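Local coordinates for protein - conserved hypothetical (PDB 4LES), which is of unknown function but has a modelled region that folds as an antiparallel beta sandwich with a short helix packed against its four-stranded sheet, at residues A[111-116]-A[135-140]; A[153-158]-A[176-181]. All blocks are in the same frame, centred on the assembly; numbering follows the deposited sequence.

Along the chain the two contacts follow in series, neither nested nor crossed. Contact 1 closes first: 18 residues separate 111-116, on strand 110-121, from 135-140, which lies on a strand of a different sheet. The chain then passes into helix 149-158. Contact 2 closes the next loop, with 17 residues between 153-158 on that helix and 176-181 on strand 174-184. Strands 110-121 and 174-184 are antiparallel neighbours in the four-stranded sheet, so each contact has one segment on it: contact 1 joins it to the three-stranded sheet, contact 2 to the helix. Two probable hydrogen bonds link them: Glu116 OE2 lies 2.5 Å from Tyr155 OH, and Ile113 N 2.7 Å from Tyr181 O.

Contact 1 of 2, residues A[111-116]-A[135-140]; sequences VFIVVE and VDLVDE
Ile113 and Val115 meet Leu137 and Val135 in a buried, wholly apolar contact between facing strands of two different sheets. The spacing supports this reading: the closest pair of backbone positions, Val115 CA and Leu137 CA, is 7.6 Å apart, too far for the strands to be partners in one sheet, and only methyl-bearing branches bridge the gap. Two side-chain pairs do so. In the first, Ile113 CG2 lies 3.9 Å from Leu137 CD2, and Leu137 CD2 is also 4.1 Å from Ile113 CB. Leu137 is extended, with CG anti to the backbone N (chi1 176°), which carries CD2 outward to the isoleucine; the two side chains cross at about a right angle. Ile113 offers its beta branch here, while its CG1 arm leads away from Leu137. In the second pair Val115 CG1 and Val135 CG1 stand 3.9 Å apart, the valines crossing obliquely. These pairs join the faces of a beta sandwich: 110-121 is an inner strand of the four-stranded antiparallel sheet, whereas 135-139 is an edge strand of a three-stranded one. The arrangement is consistent with an immunoglobulin-like sandwich. Neighbouring strands add to the same interior layer, with Leu137 also touching Trp193 and Tyr181, and Val135 touching Val85 and Val195. Val114 and Glu116 point away from 135-140, toward the other face of their sheet, and the Glu116 carboxylate forms a salt bridge with Arg89.

Contact 2 of 2, residues A[153-158]-A[176-181]; sequences SSYDVE and RQNKVY
Tyr155 presents the edge of its ring, not a face, to the Asn178 amide, whose plane stands 85° from the ring plane. Asn178 ND2 is 4.1 Å from Tyr155 CE2 and lies near the ring plane, so the amide nitrogen borders the ring without sitting over its pi face. The same nitrogen donates to the next helical residue: Asn178 ND2 and Asp156 OD1 are 3.2 Å apart, with a nearly straight N-H...O angle of 164°. The acceptor lies almost in the amide plane and the N-H approaches it almost in line with its C-O bond, although the carboxylate itself is turned roughly halfway to perpendicular against the amide. On its other atom the amide is held too, Asn178 OD1 accepting a weak hydrogen bond from Ala117 N; together the two bonds would restrain its rotation. Helix 149-158 thus packs on an edge strand of the four-stranded sheet, where regular strand geometry in 176-181 resumes only at Lys179. It covers the sheet face that carries Val114 and Phe112, opposite the face bearing Ile113 and Val115. Two residues further along the strand from Asn178, Val180 CG2 packs 4.1 Å from Tyr155 CB. With CG anti to the backbone N (chi1 -177°), the tyrosine extends across the sheet, where its ring touches Val114 and its hydroxyl reaches the Glu116 carboxylate. A phosphate ion, probably from the crystallisation liquor, lies about 4 Å from the Tyr155 side chain. Over one face of the Arg176 guanidinium, displaced from the centre of the group, Asn178 ND2 sits 3.8 Å above the plane.

Contact 1 of 2, residues A[111-116]-A[135-140]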
ATOM      1  N   VAL A 111       3.482 -13.018  -6.481  1.00 66.45           N
ATOM      2  CA  VAL A 111       3.427 -12.712  -5.045  1.00 60.72           C
ATOM      3  C   VAL A 111       2.545 -11.503  -4.816  1.00 54.53           C
ATOM      4  O   VAL A 111       2.261 -10.762  -5.739  1.00 55.60           O
ATOM      5  CB  VAL A 111       4.830 -12.392  -4.434  1.00 59.19           C
ATOM      6  CG1 VAL A 111       5.684 -13.627  -4.352  1.00 64.07           C
ATOM      7  CG2 VAL A 111       5.549 -11.314  -5.225  1.00 58.29           C
ATOM      8  N   PHE A 112       2.091 -11.332  -3.583  1.00 51.90           N
ATOM      9  CA  PHE A 112       1.375 -10.136  -3.219  1.00 50.56           C
ATOM     10  C   PHE A 112       2.421  -9.140  -2.760  1.00 48.30           C
ATOM     11  O   PHE A 112       3.310  -9.498  -1.976  1.00 46.43           O
ATOM     12  CB  PHE A 112       0.409 -10.374  -2.061  1.00 51.97           C
ATOM     13  CG  PHE A 112      -0.814 -11.142  -2.433  1.00 53.81           C
ATOM     14  CD1 PHE A 112      -1.730 -10.608  -3.328  1.00 56.02           C
ATOM     15  CD2 PHE A 112      -1.083 -12.366  -1.854  1.00 59.42           C
ATOM     16  CE1 PHE A 112      -2.872 -11.302  -3.666  1.00 60.44           C
ATOM     17  CE2 PHE A 112      -2.223 -13.076  -2.195  1.00 62.35           C
ATOM     18  CZ  PHE A 112      -3.118 -12.543  -3.099  1.00 62.08           C
ATOM     19  N   ILE A 113       2.361  -7.918  -3.272  1.00 46.19           N
ATOM     20  CA  ILE A 113       3.247  -6.857  -2.787  1.00 43.45           C
ATOM     21  C   ILE A 113       2.311  -5.910  -2.085  1.00 44.58           C
ATOM     22  O   ILE A 113       1.361  -5.414  -2.704  1.00 40.99           O
ATOM     23  CB  ILE A 113       3.988  -6.119  -3.910  1.00 42.57           C
ATOM     24  CG1 ILE A 113       4.852  -7.112  -4.707  1.00 46.02           C
ATOM     25  CG2 ILE A 113       4.879  -5.018  -3.333  1.00 42.56           C
ATOM     26  CD1 ILE A 113       5.882  -7.854  -3.857  1.00 45.63           C
ATOM     27  N   VAL A 114       2.523  -5.727  -0.785  1.00 40.34           N
ATOM     28  CA  VAL A 114       1.676  -4.850   0.016  1.00 39.85           C
ATOM     29  C   VAL A 114       2.425  -3.568   0.333  1.00 38.11           C
ATOM     30  O   VAL A 114       3.535  -3.617   0.828  1.00 38.88           O
ATOM     31  CB  VAL A 114       1.321  -5.496   1.369  1.00 42.20           C
ATOM     32  CG1 VAL A 114       0.427  -4.570   2.199  1.00 42.81           C
ATOM     33  CG2 VAL A 114       0.647  -6.839   1.160  1.00 43.32           C
ATOM     34  N   VAL A 115       1.846  -2.427   0.001  1.00 37.63           N
ATOM     35  CA  VAL A 115       2.421  -1.122   0.368  1.00 35.82           C
ATOM     36  C   VAL A 115       1.539  -0.575   1.507  1.00 36.14           C
ATOM     37  O   VAL A 115       0.368  -0.249   1.299  1.00 38.68           O
ATOM     38  CB  VAL A 115       2.426  -0.141  -0.830  1.00 36.67           C
ATOM     39  CG1 VAL A 115       2.950   1.215  -0.423  1.00 37.40           C
ATOM     40  CG2 VAL A 115       3.249  -0.686  -1.997  1.00 38.74           C
ATOM     41  N   GLU A 116       2.081  -0.504   2.708  1.00 35.96           N
ATOM     42  CA  GLU A 116       1.362   0.059   3.858  1.00 39.07           C
ATOM     43  C   GLU A 116       1.589   1.570   3.907  1.00 37.91           C
ATOM     44  O   GLU A 116       2.712   2.037   4.008  1.00 38.50           O
ATOM     45  CB  GLU A 116       1.858  -0.553   5.159  1.00 43.24           C
ATOM     46  CG  GLU A 116       1.455  -2.002   5.333  1.00 47.58           C
ATOM     47  CD  GLU A 116       1.875  -2.558   6.681  1.00 56.05           C
ATOM     48  OE1 GLU A 116       2.806  -1.990   7.311  1.00 60.69           O
ATOM     49  OE2 GLU A 116       1.282  -3.577   7.102  1.00 63.53           O
ATOM     50  N   VAL A 135      -0.536   6.699  -4.168  1.00 40.85           N
ATOM     51  CA  VAL A 135       0.637   5.981  -3.680  1.00 40.61           C
ATOM     52  C   VAL A 135       0.702   4.781  -4.602  1.00 41.73           C
ATOM     53  O   VAL A 135      -0.175   3.934  -4.558  1.00 44.29           O
ATOM     54  CB  VAL A 135       0.499   5.527  -2.203  1.00 42.49           C
ATOM     55  CG1 VAL A 135       1.712   4.709  -1.787  1.00 40.67           C
ATOM     56  CG2 VAL A 135       0.322   6.720  -1.261  1.00 42.93           C
ATOM     57  N   ASP A 136       1.723   4.717  -5.455  1.00 43.20           N
ATOM     58  CA  ASP A 136       1.846   3.623  -6.409  1.00 43.39           C
ATOM     59  C   ASP A 136       3.169   2.887  -6.361  1.00 43.46           C
ATOM     60  O   ASP A 136       4.208   3.471  -6.116  1.00 43.72           O
ATOM     61  CB  ASP A 136       1.719   4.151  -7.811  1.00 48.33           C
ATOM     62  CG  ASP A 136       0.371   4.775  -8.081  1.00 48.47           C
ATOM     63  OD1 ASP A 136      -0.671   4.192  -7.722  1.00 54.59           O
ATOM     64  OD2 ASP A 136       0.382   5.851  -8.655  1.00 50.39           O
ATOM     65  N   LEU A 137       3.076   1.588  -6.609  1.00 43.65           N
ATOM     66  CA  LEU A 137       4.202   0.724  -6.739  1.00 44.60           C
ATOM     67  C   LEU A 137       4.653   0.886  -8.170  1.00 44.70           C
ATOM     68  O   LEU A 137       3.842   0.739  -9.095  1.00 44.82           O
ATOM     69  CB  LEU A 137       3.807  -0.716  -6.484  1.00 42.98           C
ATOM     70  CG  LEU A 137       4.926  -1.718  -6.695  1.00 46.01           C
ATOM     71  CD1 LEU A 137       5.968  -1.582  -5.581  1.00 47.53           C
ATOM     72  CD2 LEU A 137       4.337  -3.113  -6.732  1.00 47.63           C
ATOM     73  N   VAL A 138       5.939   1.169  -8.364  1.00 44.79           N
ATOM     74  CA  VAL A 138       6.476   1.407  -9.709  1.00 48.69           C
ATOM     75  C   VAL A 138       7.756   0.635  -9.919  1.00 50.73           C
ATOM     76  O   VAL A 138       8.588   0.539  -8.998  1.00 50.26           O
ATOM     77  CB  VAL A 138       6.758   2.892  -9.935  1.00 50.99           C
ATOM     78  CG1 VAL A 138       7.201   3.158 -11.373  1.00 55.66           C
ATOM     79  CG2 VAL A 138       5.519   3.708  -9.624  1.00 50.18           C
ATOM     80  N   ASP A 139       7.906   0.059 -11.117  1.00 51.00           N
ATOM     81  CA  ASP A 139       9.106  -0.731 -11.431  1.00 54.80           C
ATOM     82  C   ASP A 139      10.154   0.127 -12.119  1.00 57.74           C
ATOM     83  O   ASP A 139       9.951   1.315 -12.284  1.00 60.00           O
ATOM     84  CB  ASP A 139       8.749  -1.985 -12.246  1.00 55.86           C
ATOM     85  CG  ASP A 139       8.175  -1.686 -13.623  1.00 58.43           C
ATOM     86  OD1 ASP A 139       8.430  -0.617 -14.215  1.00 56.24           O
ATOM     87  OD2 ASP A 139       7.478  -2.577 -14.136  1.00 62.82           O
ATOM     88  N   GLU A 140      11.280  -0.465 -12.509  1.00 61.30           N
ATOM     89  CA  GLU A 140      12.352   0.295 -13.170  1.00 67.35           C
ATOM     90  C   GLU A 140      11.968   0.739 -14.608  1.00 69.31           C
ATOM     91  O   GLU A 140      12.596   1.619 -15.165  1.00 70.41           O
ATOM     92  CB  GLU A 140      13.683  -0.484 -13.136  1.00 72.16           C
ATOM     93  CG  GLU A 140      13.653  -1.809 -13.882  1.00 74.69           C
ATOM     94  CD  GLU A 140      14.773  -2.776 -13.491  1.00 79.17           C
ATOM     95  OE1 GLU A 140      15.497  -2.530 -12.500  1.00 83.52           O
ATOM     96  OE2 GLU A 140      14.914  -3.812 -14.174  1.00 80.54           O
TER

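Contact 2 of 2, residues A[153-158]-A[176-181]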
ATOM      1  N   SER A 153      -8.595  -5.591   0.668  1.00 66.73           N
ATOM      2  CA  SER A 153      -9.656  -5.715   1.649  1.00 70.58           C
ATOM      3  C   SER A 153      -9.367  -6.871   2.615  1.00 66.62           C
ATOM      4  O   SER A 153      -9.582  -6.739   3.819  1.00 64.56           O
ATOM      5  CB  SER A 153     -11.004  -5.910   0.954  1.00 76.92           C
ATOM      6  OG  SER A 153     -12.031  -6.067   1.911  1.00 91.06           O
ATOM      7  N   SER A 154      -8.876  -7.992   2.082  1.00 66.38           N
ATOM      8  CA  SER A 154      -8.543  -9.162   2.905  1.00 67.31           C
ATOM      9  C   SER A 154      -7.399  -8.830   3.830  1.00 61.58           C
ATOM     10  O   SER A 154      -7.400  -9.229   4.996  1.00 60.99           O
ATOM     11  CB  SER A 154      -8.131 -10.336   2.035  1.00 69.32           C
ATOM     12  OG  SER A 154      -9.092 -10.532   1.026  1.00 81.33           O
ATOM     13  N   TYR A 155      -6.419  -8.102   3.301  1.00 57.33           N
ATOM     14  CA  TYR A 155      -5.259  -7.696   4.094  1.00 56.10           C
ATOM     15  C   TYR A 155      -5.683  -6.736   5.186  1.00 58.12           C
ATOM     16  O   TYR A 155      -5.142  -6.777   6.282  1.00 58.55           O
ATOM     17  CB  TYR A 155      -4.186  -7.055   3.231  1.00 54.93           C
ATOM     18  CG  TYR A 155      -2.951  -6.687   4.007  1.00 54.32           C
ATOM     19  CD1 TYR A 155      -1.983  -7.637   4.285  1.00 55.95           C
ATOM     20  CD2 TYR A 155      -2.768  -5.403   4.488  1.00 56.63           C
ATOM     21  CE1 TYR A 155      -0.844  -7.307   4.997  1.00 59.03           C
ATOM     22  CE2 TYR A 155      -1.643  -5.064   5.209  1.00 56.84           C
ATOM     23  CZ  TYR A 155      -0.678  -6.025   5.461  1.00 56.39           C
ATOM     24  OH  TYR A 155       0.442  -5.703   6.171  1.00 55.35           O
ATOM     25  N   ASP A 156      -6.660  -5.882   4.888  1.00 61.47           N
ATOM     26  CA  ASP A 156      -7.161  -4.926   5.881  1.00 66.74           C
ATOM     27  C   ASP A 156      -7.877  -5.635   7.036  1.00 70.26           C
ATOM     28  O   ASP A 156      -7.663  -5.274   8.195  1.00 71.45           O
ATOM     29  CB  ASP A 156      -8.057  -3.875   5.235  1.00 70.90           C
ATOM     30  CG  ASP A 156      -7.276  -2.910   4.330  1.00 72.78           C
ATOM     31  OD1 ASP A 156      -6.031  -2.801   4.453  1.00 69.70           O
ATOM     32  OD2 ASP A 156      -7.919  -2.244   3.495  1.00 75.66           O
ATOM     33  N   VAL A 157      -8.716  -6.627   6.725  1.00 69.61           N
ATOM     34  CA  VAL A 157      -9.379  -7.427   7.767  1.00 76.91           C
ATOM     35  C   VAL A 157      -8.300  -8.228   8.515  1.00 71.98           C
ATOM     36  O   VAL A 157      -8.312  -8.314   9.741  1.00 75.85           O
ATOM     37  CB  VAL A 157     -10.461  -8.381   7.201  1.00 82.64           C
ATOM     38  CG1 VAL A 157     -11.023  -9.275   8.307  1.00 86.34           C
ATOM     39  CG2 VAL A 157     -11.583  -7.578   6.552  1.00 87.37           C
ATOM     40  N   GLU A 158      -7.360  -8.795   7.773  1.00 66.66           N
ATOM     41  CA  GLU A 158      -6.256  -9.509   8.377  1.00 67.32           C
ATOM     42  C   GLU A 158      -5.598  -8.662   9.482  1.00 71.20           C
ATOM     43  O   GLU A 158      -5.237  -9.184  10.535  1.00 74.80           O
ATOM     44  CB  GLU A 158      -5.227  -9.871   7.316  1.00 64.18           C
ATOM     45  CG  GLU A 158      -3.992 -10.544   7.882  1.00 65.00           C
ATOM     46  CD  GLU A 158      -2.954 -10.834   6.834  1.00 60.49           C
ATOM     47  OE1 GLU A 158      -3.266 -10.766   5.631  1.00 57.86           O
ATOM     48  OE2 GLU A 158      -1.819 -11.130   7.230  1.00 66.27           O
ATOM     49  N   ARG A 176      -5.857   5.011   6.912  1.00 69.13           N
ATOM     50  CA  ARG A 176      -5.006   3.973   6.335  1.00 75.41           C
ATOM     51  C   ARG A 176      -5.295   3.852   4.858  1.00 78.14           C
ATOM     52  O   ARG A 176      -6.415   4.010   4.438  1.00 76.08           O
ATOM     53  CB  ARG A 176      -5.228   2.612   6.985  1.00 80.20           C
ATOM     54  CG  ARG A 176      -4.744   2.453   8.423  1.00 85.24           C
ATOM     55  CD  ARG A 176      -3.284   2.871   8.653  1.00 88.74           C
ATOM     56  NE  ARG A 176      -2.292   2.290   7.714  1.00 92.44           N
ATOM     57  CZ  ARG A 176      -1.520   1.218   7.928  1.00 95.30           C
ATOM     58  NH1 ARG A 176      -1.570   0.530   9.065  1.00101.28           N
ATOM     59  NH2 ARG A 176      -0.685   0.825   6.982  1.00 96.91           N
ATOM     60  N   GLN A 177      -4.260   3.616   4.069  1.00 55.70           N
ATOM     61  CA  GLN A 177      -4.407   3.452   2.616  1.00 60.81           C
ATOM     62  C   GLN A 177      -3.439   2.375   2.130  1.00 59.28           C
ATOM     63  O   GLN A 177      -2.480   2.629   1.381  1.00 59.93           O
ATOM     64  CB  GLN A 177      -4.338   4.791   1.799  1.00 73.86           C
ATOM     65  CG  GLN A 177      -3.271   5.839   2.157  1.00 84.30           C
ATOM     66  CD  GLN A 177      -3.205   7.053   1.180  1.00 93.23           C
ATOM     67  OE1 GLN A 177      -2.903   8.188   1.581  1.00 85.09           O
ATOM     68  NE2 GLN A 177      -3.487   6.808  -0.097  1.00101.47           N
ATOM     69  N   ASN A 178      -3.706   1.154   2.593  1.00 50.17           N
ATOM     70  CA  ASN A 178      -2.922  -0.000   2.185  1.00 51.54           C
ATOM     71  C   ASN A 178      -3.226  -0.402   0.748  1.00 49.28           C
ATOM     72  O   ASN A 178      -4.371  -0.432   0.371  1.00 52.76           O
ATOM     73  CB  ASN A 178      -3.184  -1.170   3.133  1.00 47.59           C
ATOM     74  CG  ASN A 178      -2.674  -0.885   4.539  1.00 49.44           C
ATOM     75  OD1 ASN A 178      -1.684  -0.183   4.719  1.00 50.22           O
ATOM     76  ND2 ASN A 178      -3.360  -1.387   5.525  1.00 52.37           N
ATOM     77  N   LYS A 179      -2.204  -0.666  -0.054  1.00 43.69           N
ATOM     78  CA  LYS A 179      -2.420  -1.138  -1.428  1.00 47.41           C
ATOM     79  C   LYS A 179      -1.849  -2.541  -1.525  1.00 43.94           C
ATOM     80  O   LYS A 179      -0.797  -2.832  -0.923  1.00 39.57           O
ATOM     81  CB  LYS A 179      -1.625  -0.313  -2.440  1.00 51.72           C
ATOM     82  CG  LYS A 179      -1.640   1.180  -2.257  1.00 53.33           C
ATOM     83  CD  LYS A 179      -2.994   1.761  -2.514  1.00 57.18           C
ATOM     84  CE  LYS A 179      -2.822   3.267  -2.653  1.00 64.14           C
ATOM     85  NZ  LYS A 179      -4.082   3.990  -2.447  1.00 73.18           N
ATOM     86  N   VAL A 180      -2.495  -3.394  -2.303  1.00 42.63           N
ATOM     87  CA  VAL A 180      -2.004  -4.743  -2.511  1.00 44.69           C
ATOM     88  C   VAL A 180      -1.955  -5.052  -3.997  1.00 47.27           C
ATOM     89  O   VAL A 180      -2.964  -4.950  -4.704  1.00 50.01           O
ATOM     90  CB  VAL A 180      -2.861  -5.790  -1.764  1.00 49.86           C
ATOM     91  CG1 VAL A 180      -2.314  -7.192  -1.976  1.00 49.62           C
ATOM     92  CG2 VAL A 180      -2.909  -5.456  -0.279  1.00 49.15           C
ATOM     93  N   TYR A 181      -0.770  -5.433  -4.465  1.00 45.83           N
ATOM     94  CA  TYR A 181      -0.559  -5.764  -5.868  1.00 49.14           C
ATOM     95  C   TYR A 181      -0.179  -7.223  -6.051  1.00 52.76           C
ATOM     96  O   TYR A 181       0.355  -7.863  -5.145  1.00 53.03           O
ATOM     97  CB  TYR A 181       0.548  -4.879  -6.445  1.00 48.36           C
ATOM     98  CG  TYR A 181       0.393  -3.409  -6.127  1.00 45.01           C
ATOM     99  CD1 TYR A 181       0.901  -2.879  -4.942  1.00 42.14           C
ATOM    100  CD2 TYR A 181      -0.280  -2.551  -6.990  1.00 50.92           C
ATOM    101  CE1 TYR A 181       0.772  -1.526  -4.640  1.00 40.69           C
ATOM    102  CE2 TYR A 181      -0.413  -1.191  -6.692  1.00 50.47           C
ATOM    103  CZ  TYR A 181       0.109  -0.689  -5.507  1.00 42.59           C
ATOM    104  OH  TYR A 181      -0.017   0.655  -5.203  1.00 42.33           O
TER